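Local structure of RagB/SusD domain protein (5J5U) at residues A357-K370 / Q382-L394. The protein probably binds chitin or its oligosaccharides at the outer membrane, as a SusD homologue encoded in a chitin utilization locus of Flavobacterium johnsoniae. Residues are numbered along the deposited sequence; the frame is centred on the assembly and turned at random.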
ATOM      1  N   ALA A 357      -0.996   5.517  23.253  1.00 31.33           N
ATOM      2  CA  ALA A 357      -1.261   5.769  21.840  1.00 36.24           C
ATOM      3  C   ALA A 357      -0.361   6.893  21.310  1.00 30.84           C
ATOM      4  O   ALA A 357       0.206   6.782  20.225  1.00 27.74           O
ATOM      5  CB  ALA A 357      -2.740   6.105  21.630  1.00 25.96           C
ATOM      6  N   ALA A 358      -0.203   7.942  22.115  1.00 27.42           N
ATOM      7  CA  ALA A 358       0.581   9.128  21.757  1.00 30.26           C
ATOM      8  C   ALA A 358       2.045   8.799  21.468  1.00 30.99           C
ATOM      9  O   ALA A 358       2.644   9.358  20.535  1.00 33.33           O
ATOM     10  CB  ALA A 358       0.488  10.177  22.866  1.00 25.44           C
ATOM     11  N   ASP A 359       2.614   7.877  22.242  1.00 33.89           N
ATOM     12  CA  ASP A 359       4.023   7.543  22.090  1.00 34.32           C
ATOM     13  C   ASP A 359       4.264   6.692  20.835  1.00 32.28           C
ATOM     14  O   ASP A 359       5.208   6.935  20.064  1.00 32.85           O
ATOM     15  CB  ASP A 359       4.503   6.789  23.334  1.00 41.46           C
ATOM     16  CG  ASP A 359       4.678   7.701  24.545  1.00 50.47           C
ATOM     17  OD1 ASP A 359       5.418   8.709  24.452  1.00 49.05           O
ATOM     18  OD2 ASP A 359       4.045   7.424  25.587  1.00 48.15           O
ATOM     19  N   PHE A 360       3.379   5.726  20.613  1.00 33.02           N
ATOM     20  CA  PHE A 360       3.369   4.946  19.377  1.00 31.44           C
ATOM     21  C   PHE A 360       3.235   5.862  18.152  1.00 27.62           C
ATOM     22  O   PHE A 360       3.948   5.717  17.169  1.00 25.95           O
ATOM     23  CB  PHE A 360       2.211   3.945  19.387  1.00 29.83           C
ATOM     24  CG  PHE A 360       2.488   2.674  20.149  1.00 32.65           C
ATOM     25  CD1 PHE A 360       3.640   1.936  19.906  1.00 29.60           C
ATOM     26  CD2 PHE A 360       1.570   2.198  21.081  1.00 35.64           C
ATOM     27  CE1 PHE A 360       3.883   0.756  20.585  1.00 29.26           C
ATOM     28  CE2 PHE A 360       1.802   1.021  21.763  1.00 36.54           C
ATOM     29  CZ  PHE A 360       2.967   0.299  21.519  1.00 32.73           C
ATOM     30  N   TYR A 361       2.318   6.815  18.246  1.00 26.76           N
ATOM     31  CA  TYR A 361       2.078   7.787  17.190  1.00 31.44           C
ATOM     32  C   TYR A 361       3.345   8.577  16.865  1.00 33.36           C
ATOM     33  O   TYR A 361       3.724   8.711  15.686  1.00 31.80           O
ATOM     34  CB  TYR A 361       0.955   8.724  17.611  1.00 24.72           C
ATOM     35  CG  TYR A 361       0.591   9.779  16.598  1.00 34.21           C
ATOM     36  CD1 TYR A 361      -0.161   9.461  15.473  1.00 28.71           C
ATOM     37  CD2 TYR A 361       0.952  11.111  16.793  1.00 31.88           C
ATOM     38  CE1 TYR A 361      -0.514  10.436  14.555  1.00 27.03           C
ATOM     39  CE2 TYR A 361       0.608  12.087  15.890  1.00 26.77           C
ATOM     40  CZ  TYR A 361      -0.121  11.752  14.771  1.00 33.40           C
ATOM     41  OH  TYR A 361      -0.463  12.745  13.876  1.00 32.68           O
ATOM     42  N   LYS A 362       3.992   9.097  17.909  1.00 32.70           N
ATOM     43  CA  LYS A 362       5.197   9.899  17.736  1.00 28.55           C
ATOM     44  C   LYS A 362       6.277   9.090  17.046  1.00 30.67           C
ATOM     45  O   LYS A 362       6.910   9.561  16.086  1.00 34.45           O
ATOM     46  CB  LYS A 362       5.700  10.400  19.088  1.00 32.34           C
ATOM     47  CG  LYS A 362       4.819  11.474  19.716  1.00 41.45           C
ATOM     48  CD  LYS A 362       5.239  11.786  21.147  1.00 41.31           C
ATOM     49  CE  LYS A 362       4.488  12.978  21.693  1.00 48.01           C
ATOM     50  NZ  LYS A 362       5.034  13.374  23.020  1.00 48.63           N
ATOM     51  N   LYS A 363       6.462   7.858  17.516  1.00 28.42           N
ATOM     52  CA  LYS A 363       7.477   6.982  16.937  1.00 36.65           C
ATOM     53  C   LYS A 363       7.157   6.684  15.466  1.00 29.86           C
ATOM     54  O   LYS A 363       8.058   6.607  14.618  1.00 28.27           O
ATOM     55  CB  LYS A 363       7.571   5.672  17.731  1.00 36.70           C
ATOM     56  CG  LYS A 363       8.156   5.821  19.135  1.00 38.57           C
ATOM     57  CD  LYS A 363       8.040   4.527  19.945  1.00 32.74           C
ATOM     58  CE  LYS A 363       8.330   4.769  21.427  1.00 38.20           C
ATOM     59  NZ  LYS A 363       8.155   3.554  22.281  1.00 39.12           N
ATOM     60  N   GLY A 364       5.867   6.559  15.163  1.00 28.52           N
ATOM     61  CA  GLY A 364       5.428   6.336  13.795  1.00 28.90           C
ATOM     62  C   GLY A 364       5.747   7.505  12.869  1.00 26.19           C
ATOM     63  O   GLY A 364       6.280   7.309  11.775  1.00 23.66           O
ATOM     64  N   VAL A 365       5.410   8.721  13.297  1.00 23.59           N
ATOM     65  CA  VAL A 365       5.667   9.900  12.476  1.00 25.79           C
ATOM     66  C   VAL A 365       7.162  10.094  12.224  1.00 25.52           C
ATOM     67  O   VAL A 365       7.589  10.403  11.093  1.00 23.76           O
ATOM     68  CB  VAL A 365       5.086  11.175  13.108  1.00 27.64           C
ATOM     69  CG1 VAL A 365       5.447  12.369  12.256  1.00 29.51           C
ATOM     70  CG2 VAL A 365       3.571  11.063  13.253  1.00 22.32           C
ATOM     71  N   GLU A 366       7.965   9.911  13.268  1.00 28.83           N
ATOM     72  CA  GLU A 366       9.408  10.049  13.085  1.00 29.55           C
ATOM     73  C   GLU A 366       9.934   8.984  12.122  1.00 26.79           C
ATOM     74  O   GLU A 366      10.749   9.265  11.222  1.00 27.37           O
ATOM     75  CB  GLU A 366      10.141   9.951  14.429  1.00 32.37           C
ATOM     76  CG  GLU A 366      11.643   9.718  14.288  1.00 36.46           C
ATOM     77  CD  GLU A 366      12.437  10.070  15.536  1.00 48.05           C
ATOM     78  OE1 GLU A 366      11.831  10.304  16.608  1.00 52.71           O
ATOM     79  OE2 GLU A 366      13.682  10.119  15.433  1.00 51.34           O
ATOM     80  N   ALA A 367       9.447   7.758  12.288  1.00 26.10           N
ATOM     81  CA  ALA A 367       9.874   6.671  11.415  1.00 25.51           C
ATOM     82  C   ALA A 367       9.492   6.917   9.941  1.00 22.99           C
ATOM     83  O   ALA A 367      10.232   6.553   9.019  1.00 23.10           O
ATOM     84  CB  ALA A 367       9.295   5.372  11.905  1.00 22.47           C
ATOM     85  N   GLY A 368       8.351   7.565   9.730  1.00 20.95           N
ATOM     86  CA  GLY A 368       7.883   7.868   8.384  1.00 25.28           C
ATOM     87  C   GLY A 368       8.691   8.984   7.743  1.00 25.06           C
ATOM     88  O   GLY A 368       8.972   8.953   6.538  1.00 22.76           O
ATOM     89  N   ILE A 369       9.058   9.975   8.557  1.00 28.18           N
ATOM     90  CA  ILE A 369       9.900  11.071   8.084  1.00 26.74           C
ATOM     91  C   ILE A 369      11.276  10.550   7.698  1.00 26.20           C
ATOM     92  O   ILE A 369      11.830  10.954   6.671  1.00 31.03           O
ATOM     93  CB  ILE A 369      10.039  12.187   9.140  1.00 30.37           C
ATOM     94  CG1 ILE A 369       8.679  12.827   9.405  1.00 24.34           C
ATOM     95  CG2 ILE A 369      11.007  13.269   8.663  1.00 34.69           C
ATOM     96  CD1 ILE A 369       8.667  13.731  10.617  1.00 25.08           C
ATOM     97  N   LYS A 370      11.808   9.611   8.476  1.00 25.21           N
ATOM     98  CA  LYS A 370      13.146   9.098   8.188  1.00 25.40           C
ATOM     99  C   LYS A 370      13.184   8.021   7.123  1.00 28.18           C
ATOM    100  O   LYS A 370      14.247   7.782   6.546  1.00 26.84           O
ATOM    101  CB  LYS A 370      13.825   8.563   9.462  1.00 26.96           C
ATOM    102  CG  LYS A 370      14.333   9.674  10.393  1.00 32.61           C
ATOM    103  CD  LYS A 370      14.952   9.165  11.700  1.00 31.05           C
ATOM    104  CE  LYS A 370      15.492  10.349  12.520  1.00 46.85           C
ATOM    105  NZ  LYS A 370      16.183   9.945  13.773  1.00 35.35           N
ATOM    106  N   GLN A 382      17.252  16.251  13.045  1.00 39.29           N
ATOM    107  CA  GLN A 382      16.545  15.715  14.205  1.00 39.36           C
ATOM    108  C   GLN A 382      15.761  16.798  14.938  1.00 39.17           C
ATOM    109  O   GLN A 382      14.686  16.541  15.484  1.00 40.49           O
ATOM    110  CB  GLN A 382      17.528  15.035  15.167  1.00 35.79           C
ATOM    111  CG  GLN A 382      16.843  14.281  16.287  1.00 35.97           C
ATOM    112  CD  GLN A 382      15.902  13.204  15.781  1.00 40.19           C
ATOM    113  OE1 GLN A 382      16.235  12.461  14.859  1.00 43.49           O
ATOM    114  NE2 GLN A 382      14.708  13.136  16.363  1.00 39.20           N
ATOM    115  N   ALA A 383      16.283  18.019  14.923  1.00 38.36           N
ATOM    116  CA  ALA A 383      15.611  19.126  15.584  1.00 38.93           C
ATOM    117  C   ALA A 383      14.265  19.425  14.922  1.00 37.47           C
ATOM    118  O   ALA A 383      13.274  19.675  15.611  1.00 45.15           O
ATOM    119  CB  ALA A 383      16.497  20.362  15.579  1.00 39.64           C
ATOM    120  N   SER A 384      14.221  19.389  13.592  1.00 34.44           N
ATOM    121  CA  SER A 384      12.970  19.657  12.882  1.00 37.71           C
ATOM    122  C   SER A 384      11.927  18.569  13.161  1.00 35.69           C
ATOM    123  O   SER A 384      10.741  18.862  13.357  1.00 35.29           O
ATOM    124  CB  SER A 384      13.222  19.787  11.374  1.00 37.62           C
ATOM    125  OG  SER A 384      13.711  18.581  10.806  1.00 33.99           O
ATOM    126  N   ILE A 385      12.376  17.315  13.190  1.00 37.20           N
ATOM    127  CA  ILE A 385      11.498  16.178  13.473  1.00 37.67           C
ATOM    128  C   ILE A 385      10.909  16.289  14.865  1.00 37.81           C
ATOM    129  O   ILE A 385       9.691  16.212  15.052  1.00 38.74           O
ATOM    130  CB  ILE A 385      12.249  14.830  13.348  1.00 35.53           C
ATOM    131  CG1 ILE A 385      12.833  14.665  11.939  1.00 32.09           C
ATOM    132  CG2 ILE A 385      11.334  13.668  13.735  1.00 35.66           C
ATOM    133  CD1 ILE A 385      13.635  13.392  11.728  1.00 34.63           C
ATOM    134  N   ASP A 386      11.785  16.501  15.842  1.00 40.04           N
ATOM    135  CA  ASP A 386      11.361  16.614  17.231  1.00 40.10           C
ATOM    136  C   ASP A 386      10.401  17.789  17.403  1.00 38.64           C
ATOM    137  O   ASP A 386       9.388  17.691  18.108  1.00 41.67           O
ATOM    138  CB  ASP A 386      12.587  16.760  18.138  1.00 41.72           C
ATOM    139  CG  ASP A 386      13.536  15.569  18.029  1.00 44.96           C
ATOM    140  OD1 ASP A 386      13.073  14.469  17.657  1.00 47.66           O
ATOM    141  OD2 ASP A 386      14.751  15.729  18.289  1.00 44.44           O
ATOM    142  N   ALA A 387      10.697  18.888  16.719  1.00 36.71           N
ATOM    143  CA  ALA A 387       9.860  20.079  16.803  1.00 40.98           C
ATOM    144  C   ALA A 387       8.462  19.807  16.246  1.00 45.24           C
ATOM    145  O   ALA A 387       7.451  20.164  16.865  1.00 44.62           O
ATOM    146  CB  ALA A 387      10.516  21.246  16.069  1.00 32.27           C
ATOM    147  N   TYR A 388       8.412  19.163  15.082  1.00 41.26           N
ATOM    148  CA  TYR A 388       7.138  18.842  14.430  1.00 39.56           C
ATOM    149  C   TYR A 388       6.289  17.887  15.251  1.00 41.07           C
ATOM    150  O   TYR A 388       5.109  18.142  15.486  1.00 39.58           O
ATOM    151  CB  TYR A 388       7.407  18.247  13.048  1.00 37.98           C
ATOM    152  CG  TYR A 388       6.209  17.664  12.318  1.00 33.58           C
ATOM    153  CD1 TYR A 388       5.171  18.477  11.863  1.00 28.68           C
ATOM    154  CD2 TYR A 388       6.146  16.304  12.035  1.00 31.65           C
ATOM    155  CE1 TYR A 388       4.099  17.944  11.174  1.00 29.52           C
ATOM    156  CE2 TYR A 388       5.074  15.766  11.340  1.00 32.22           C
ATOM    157  CZ  TYR A 388       4.061  16.585  10.910  1.00 26.14           C
ATOM    158  OH  TYR A 388       3.005  16.033  10.218  1.00 27.55           O
ATOM    159  N   VAL A 389       6.904  16.786  15.679  1.00 40.52           N
ATOM    160  CA  VAL A 389       6.236  15.765  16.487  1.00 38.52           C
ATOM    161  C   VAL A 389       5.675  16.357  17.781  1.00 45.89           C
ATOM    162  O   VAL A 389       4.551  16.042  18.195  1.00 44.41           O
ATOM    163  CB  VAL A 389       7.196  14.609  16.815  1.00 42.69           C
ATOM    164  CG1 VAL A 389       6.910  14.045  18.203  1.00 47.27           C
ATOM    165  CG2 VAL A 389       7.100  13.519  15.750  1.00 33.93           C
ATOM    166  N   ASN A 390       6.455  17.229  18.418  1.00 50.63           N
ATOM    167  CA  ASN A 390       6.030  17.794  19.694  1.00 48.16           C
ATOM    168  C   ASN A 390       5.035  18.949  19.542  1.00 43.08           C
ATOM    169  O   ASN A 390       4.271  19.229  20.462  1.00 40.33           O
ATOM    170  CB  ASN A 390       7.262  18.238  20.494  1.00 47.01           C
ATOM    171  CG  ASN A 390       8.104  17.055  20.962  1.00 48.49           C
ATOM    172  OD1 ASN A 390       7.585  15.959  21.204  1.00 50.97           O
ATOM    173  ND2 ASN A 390       9.413  17.264  21.065  1.00 47.74           N
ATOM    174  N   ALA A 391       5.039  19.609  18.385  1.00 42.53           N
ATOM    175  CA  ALA A 391       4.102  20.712  18.137  1.00 45.32           C
ATOM    176  C   ALA A 391       2.714  20.228  17.724  1.00 47.33           C
ATOM    177  O   ALA A 391       1.728  20.956  17.876  1.00 46.25           O
ATOM    178  CB  ALA A 391       4.650  21.641  17.077  1.00 42.20           C
ATOM    179  N   LYS A 392       2.642  18.996  17.226  1.00 47.82           N
ATOM    180  CA  LYS A 392       1.376  18.417  16.801  1.00 47.42           C
ATOM    181  C   LYS A 392       1.281  16.961  17.247  1.00 49.58           C
ATOM    182  O   LYS A 392       1.464  16.044  16.443  1.00 41.52           O
ATOM    183  CB  LYS A 392       1.212  18.539  15.275  1.00 47.58           C
ATOM    184  CG  LYS A 392      -0.189  18.996  14.862  1.00 49.57           C
ATOM    185  CD  LYS A 392      -0.179  20.409  14.263  1.00 48.70           C
ATOM    186  CE  LYS A 392      -1.572  20.831  13.744  1.00 52.47           C
ATOM    187  NZ  LYS A 392      -1.550  22.155  13.030  1.00 49.98           N
ATOM    188  N   PRO A 393       0.975  16.746  18.540  1.00 47.05           N
ATOM    189  CA  PRO A 393       0.874  15.402  19.118  1.00 42.88           C
ATOM    190  C   PRO A 393      -0.487  14.799  18.836  1.00 41.29           C
ATOM    191  O   PRO A 393      -1.357  15.498  18.308  1.00 40.44           O
ATOM    192  CB  PRO A 393       1.044  15.659  20.611  1.00 42.27           C
ATOM    193  CG  PRO A 393       0.352  16.993  20.786  1.00 36.74           C
ATOM    194  CD  PRO A 393       0.643  17.789  19.532  1.00 44.11           C
ATOM    195  N   LEU A 394      -0.667  13.529  19.186  1.00 35.97           N
ATOM    196  CA  LEU A 394      -1.988  12.922  19.159  1.00 35.80           C
ATOM    197  C   LEU A 394      -2.918  13.730  20.090  1.00 40.75           C
ATOM    198  O   LEU A 394      -2.626  13.902  21.279  1.00 42.03           O
ATOM    199  CB  LEU A 394      -1.909  11.454  19.588  1.00 30.31           C
ATOM    200  CG  LEU A 394      -3.007  10.524  19.079  1.00 33.62           C
ATOM    201  CD1 LEU A 394      -2.970  10.436  17.560  1.00 25.33           C
ATOM    202  CD2 LEU A 394      -2.931   9.147  19.728  1.00 25.28           C
TER
HETATM  203  O   HOH W   1       1.872  12.451  19.678  1.00 37.52           O
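Leu394 lays its CD1 methyl over one face of the Tyr361 ring, 3.7 Å from the centroid and 15° off the normal, a CH-pi contact; with CG anti to the backbone N (chi1 -155°), its other branch, CD2, reaches Ala357 CB. Beyond this contact, helices 357-371 and 382-391 illustrate how an antiparallel hairpin, its short axes 143° apart, grades from apolar to polar. Val365 CG1 meets the edge of the Tyr388 ring at CE2 (3.5 Å), Val389 CG1 rests on the aliphatic Lys362 CG, and Ile369 CG2 lies against Ile385 CG1, the two side chains running in opposite senses. At the polar end, extended Lys370 runs along Ile385 CD1, its NZ donating to Gln382 OE1 (2.7 Å) and forming a salt bridge with Glu366 OE2 (3.0 Å). Gln382, folded back at chi2, also gives a weak bond from NE2 to Glu366 OE2. A methionine in place of Lys370 would probably leave the Glu366 carboxylate without its charge partner and the Gln382 amide freer to turn. A water accepts from Leu394 N and donates weakly to Ala358 O. Helix 399-410 packs against the hairpin, its Gln402 and Gln406 touching Tyr361, while helix 337-349 packs against Phe360 and Ala367 of helix 357-371.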